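Local coordinates for muramoyltetrapeptide carboxypeptidase (Oxalobacter formigenes OXCC13, PDB 6UUK), which probably acts as a serine-type LD-carboxypeptidase of the peptidase S66 family, trimming the terminal residue from muramoyl tetrapeptides of the bacterial cell wall, at residues B[312-315]-B[320-323]; B[329-334]-B[338-343]. One frame throughout, in Å; residues are numbered along the deposited sequence.

Contact 1 (B[312-315]-B[320-323]); sequences LPFG and KVTL
Leu323 points its CD1 methyl at Leu312 and Phe314, closing the hydrophobic side of a loop that runs from strand 308-310, at the edge of the seven-stranded sheet, to strand 323-325, at the edge of the six-stranded one. The loop turns at Pro313, centre of an inverse gamma turn marked by a weak 2.9 Å bond from Phe314 N to Leu312 O. Leu312 and Leu323 meet tip to tip, Leu312 CD2 lying 3.9 Å from Leu323 CD1. The same Leu323 methyl sits over one face of the Phe314 ring, 4.1 Å from Phe314 CG, so one branch serves both neighbours. With CG of Phe314 opposite its backbone N (chi1 178°), the ring lies beside the carbonyl side of its own backbone and turns an edge to Val321. There Val321 O lies near the ring plane, 3.2 Å from Phe314 CD1, a polar approach to the weakly positive rim of the aromatic ring. Val321 CG2 packs against Phe314 CB at 4.2 Å. The backbones are joined more loosely: Val321 N reaches Pro313 O over 3.5 Å in a weak, bent hydrogen bond. Phe186 and His190 of helix 185-196 pack on Val321, while Phe244 of strand 242-248 touches both leucines. At the polar end the loop nears the predicted charge-relay residues Glu246 and His316, the latter directly following Gly315. Gly315 has backbone angles at which a CB would collide with the preceding carbonyl oxygen. The side chain of Lys320 bends at chi3 (65°), which brings its end to the carbonyl oxygen of Gly315; its ammonium also has a long, weak ion pair with Asp177. Lys320 CE and NZ both stand 3.2 Å from Gly315 O, with NZ donating a weak hydrogen bond.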
# COMPACT_ATOMS: atom_id res chain seq x y z
N LEU B 312 14.51 9.75 13.85
CA LEU B 312 13.81 10.99 13.56
C LEU B 312 12.57 11.12 14.45
O LEU B 312 11.69 10.24 14.39
CB LEU B 312 13.41 11.05 12.09
CG LEU B 312 12.64 12.29 11.62
CD1 LEU B 312 13.51 13.54 11.70
CD2 LEU B 312 12.11 12.09 10.21
N PRO B 313 12.45 12.16 15.27
CA PRO B 313 11.29 12.29 16.16
C PRO B 313 10.08 12.89 15.45
O PRO B 313 9.65 14.02 15.68
CB PRO B 313 11.83 13.20 17.27
CG PRO B 313 12.99 13.97 16.65
CD PRO B 313 13.32 13.36 15.32
N PHE B 314 9.52 12.10 14.53
CA PHE B 314 8.35 12.52 13.77
C PHE B 314 7.47 11.31 13.50
O PHE B 314 7.97 10.23 13.17
CB PHE B 314 8.75 13.19 12.46
CG PHE B 314 7.57 13.59 11.61
CD1 PHE B 314 6.84 14.72 11.92
CD2 PHE B 314 7.21 12.84 10.51
CE1 PHE B 314 5.75 15.09 11.15
CE2 PHE B 314 6.12 13.20 9.74
CZ PHE B 314 5.40 14.33 10.06
N GLY B 315 6.17 11.50 13.63
CA GLY B 315 5.21 10.44 13.40
C GLY B 315 3.90 10.76 14.09
O GLY B 315 3.62 11.92 14.42
N LYS B 320 6.18 15.69 18.20
CA LYS B 320 6.58 15.64 16.80
C LYS B 320 7.12 17.00 16.38
O LYS B 320 6.83 18.02 17.01
CB LYS B 320 5.41 15.23 15.89
CG LYS B 320 4.34 16.30 15.74
CD LYS B 320 3.16 15.80 14.92
CE LYS B 320 2.44 14.67 15.64
NZ LYS B 320 1.30 14.14 14.85
N VAL B 321 7.90 16.99 15.31
CA VAL B 321 8.48 18.21 14.77
C VAL B 321 7.77 18.56 13.47
O VAL B 321 7.07 17.74 12.87
CB VAL B 321 10.00 18.08 14.55
CG1 VAL B 321 10.72 17.87 15.88
CG2 VAL B 321 10.30 16.94 13.59
N THR B 322 7.97 19.80 13.03
CA THR B 322 7.42 20.29 11.77
C THR B 322 8.54 20.27 10.73
O THR B 322 9.51 21.03 10.84
CB THR B 322 6.84 21.69 11.93
OG1 THR B 322 5.72 21.64 12.83
CG2 THR B 322 6.37 22.23 10.59
N LEU B 323 8.40 19.41 9.73
CA LEU B 323 9.42 19.23 8.70
C LEU B 323 8.98 19.90 7.41
O LEU B 323 7.98 19.48 6.82
CB LEU B 323 9.69 17.75 8.47
CG LEU B 323 10.24 16.97 9.67
CD1 LEU B 323 10.42 15.50 9.34
CD2 LEU B 323 11.54 17.59 10.16

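Contact 2 (B[329-334]-B[338-343]); sequences AHLMSK and IQLDIG
A bend at chi3 (-65°) swings CE of selenomethionine Met332 toward Gln339, whose CG stands anti to its backbone N (chi1 -179°) and whose chain then runs extended alongside. Met332 CE settles 3.8 Å from Gln339 CG and also reaches Asp341 OD2 at 3.3 Å. Gln339 NE2 donates to the syn lone pair of Asp341 OD1 over 3.1 Å, an almost straight bond (170°) in the amide plane that helps hold the amide and the carboxylate in their rotations. Cut back to an alanine, Gln339 would probably leave Asp341 OD1 without this donor and Met332 CE without the chain beyond CB that lies along it. In the backbone, the antiparallel hairpin is clamped by two hydrogen-bonded pairs, His330 with Asp341 and Met332 with Gln339; in the latter Gln339 N to Met332 O is 2.7 Å. On the opposite face Leu340 CD1 packs against Ala329 CB at 3.9 Å and crosses Leu331, while Ile338 CG2 meets Leu331 CD1. His330 ND1 is taken by Val214 O, and Ser333 OG by Val212 N and Pro210 O. The hairpin lies within the seven-stranded sheet: strand 213-222 flanks 328-333, strand 200-205 flanks 337-343, and Val309 of strand 308-310 touches Leu331 and Ile338.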
# COMPACT_ATOMS: atom_id res chain seq x y z
N ALA B 329 17.62 20.40 3.25
CA ALA B 329 18.02 19.76 4.49
C ALA B 329 19.51 19.45 4.49
O ALA B 329 20.13 19.28 3.44
CB ALA B 329 17.23 18.47 4.71
N HIS B 330 20.08 19.38 5.69
CA HIS B 330 21.49 19.05 5.90
C HIS B 330 21.55 17.97 6.98
O HIS B 330 21.43 18.27 8.17
CB HIS B 330 22.29 20.28 6.29
CG HIS B 330 23.77 20.04 6.41
ND1 HIS B 330 24.36 18.87 5.98
CD2 HIS B 330 24.76 20.81 6.90
CE1 HIS B 330 25.66 18.93 6.20
NE2 HIS B 330 25.93 20.10 6.76
N LEU B 331 21.74 16.72 6.56
CA LEU B 331 21.74 15.59 7.49
C LEU B 331 23.16 15.28 7.93
O LEU B 331 24.06 15.12 7.10
CB LEU B 331 21.11 14.36 6.84
CG LEU B 331 21.00 13.12 7.71
CD1 LEU B 331 20.20 13.41 8.98
CD2 LEU B 331 20.38 11.97 6.94
N MSE B 332 23.36 15.20 9.24
CA MSE B 332 24.67 14.90 9.82
C MSE B 332 24.55 13.90 10.96
O MSE B 332 23.83 14.13 11.93
CB MSE B 332 25.34 16.18 10.32
CG MSE B 332 25.68 17.18 9.23
SE MSE B 332 26.11 18.94 9.93
CE MSE B 332 24.37 19.40 10.68
N SER B 333 25.26 12.78 10.84
CA SER B 333 25.28 11.74 11.86
C SER B 333 26.71 11.49 12.30
O SER B 333 27.59 11.28 11.46
CB SER B 333 24.64 10.45 11.34
OG SER B 333 25.29 10.00 10.17
N LYS B 334 26.95 11.53 13.61
CA LYS B 334 28.29 11.45 14.18
C LYS B 334 28.35 10.33 15.23
O LYS B 334 28.71 10.55 16.38
CB LYS B 334 28.71 12.79 14.79
CG LYS B 334 28.26 13.99 13.98
CD LYS B 334 28.37 15.27 14.79
CE LYS B 334 27.57 16.39 14.15
NZ LYS B 334 26.13 16.03 14.03
N ILE B 338 22.99 12.76 15.86
CA ILE B 338 22.41 13.05 14.56
C ILE B 338 21.78 14.44 14.60
O ILE B 338 21.10 14.80 15.57
CB ILE B 338 21.37 11.99 14.15
CG1 ILE B 338 21.91 10.59 14.43
CG2 ILE B 338 21.01 12.14 12.68
CD1 ILE B 338 20.94 9.48 14.11
N GLN B 339 22.01 15.21 13.54
CA GLN B 339 21.52 16.58 13.45
C GLN B 339 20.99 16.83 12.05
O GLN B 339 21.60 16.39 11.06
CB GLN B 339 22.62 17.59 13.80
CG GLN B 339 22.19 19.04 13.75
CD GLN B 339 23.25 19.98 14.31
OE1 GLN B 339 24.06 19.58 15.15
NE2 GLN B 339 23.26 21.22 13.84
N LEU B 340 19.87 17.53 11.95
CA LEU B 340 19.20 17.80 10.68
C LEU B 340 18.84 19.28 10.61
O LEU B 340 17.87 19.72 11.23
CB LEU B 340 17.96 16.92 10.52
CG LEU B 340 17.18 17.08 9.21
CD1 LEU B 340 18.02 16.61 8.03
CD2 LEU B 340 15.86 16.31 9.28
N ASP B 341 19.63 20.04 9.85
CA ASP B 341 19.35 21.45 9.62
C ASP B 341 18.52 21.61 8.35
O ASP B 341 18.81 20.98 7.33
CB ASP B 341 20.64 22.25 9.50
CG ASP B 341 21.54 22.08 10.71
OD1 ASP B 341 21.03 21.74 11.79
OD2 ASP B 341 22.77 22.30 10.57
N ILE B 342 17.49 22.44 8.42
CA ILE B 342 16.56 22.65 7.32
C ILE B 342 16.51 24.13 6.98
O ILE B 342 16.49 24.98 7.88
CB ILE B 342 15.15 22.12 7.66
CG1 ILE B 342 15.23 20.69 8.21
CG2 ILE B 342 14.25 22.15 6.44
CD1 ILE B 342 13.93 20.17 8.76
N GLY B 343 16.47 24.44 5.68
CA GLY B 343 16.40 25.81 5.23
C GLY B 343 15.76 25.89 3.86
O GLY B 343 15.33 24.89 3.29

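How the contacts relate
The chain makes contact 1 first and then contact 2, strand 323-325 beginning at the last residue of contact 1 and leading toward the hairpin, and their centres are 13 Å apart. They touch directly where Leu323 CD2 of contact 1 packs on Ile342 CD1 of contact 2 at 3.8 Å, so the apolar face of the hairpin continues into the hydrophobic side of the loop. Trp204 of strand 200-205 is a shared neighbour, touching Leu312 and Pro313 as well as Ile338. Their positions differ: contact 1 is buried beside the predicted charge relay, Gly315 approaching Glu246 to about 3 Å between nearest atoms, whereas contact 2 is sheet structure away from the predicted catalytic residues.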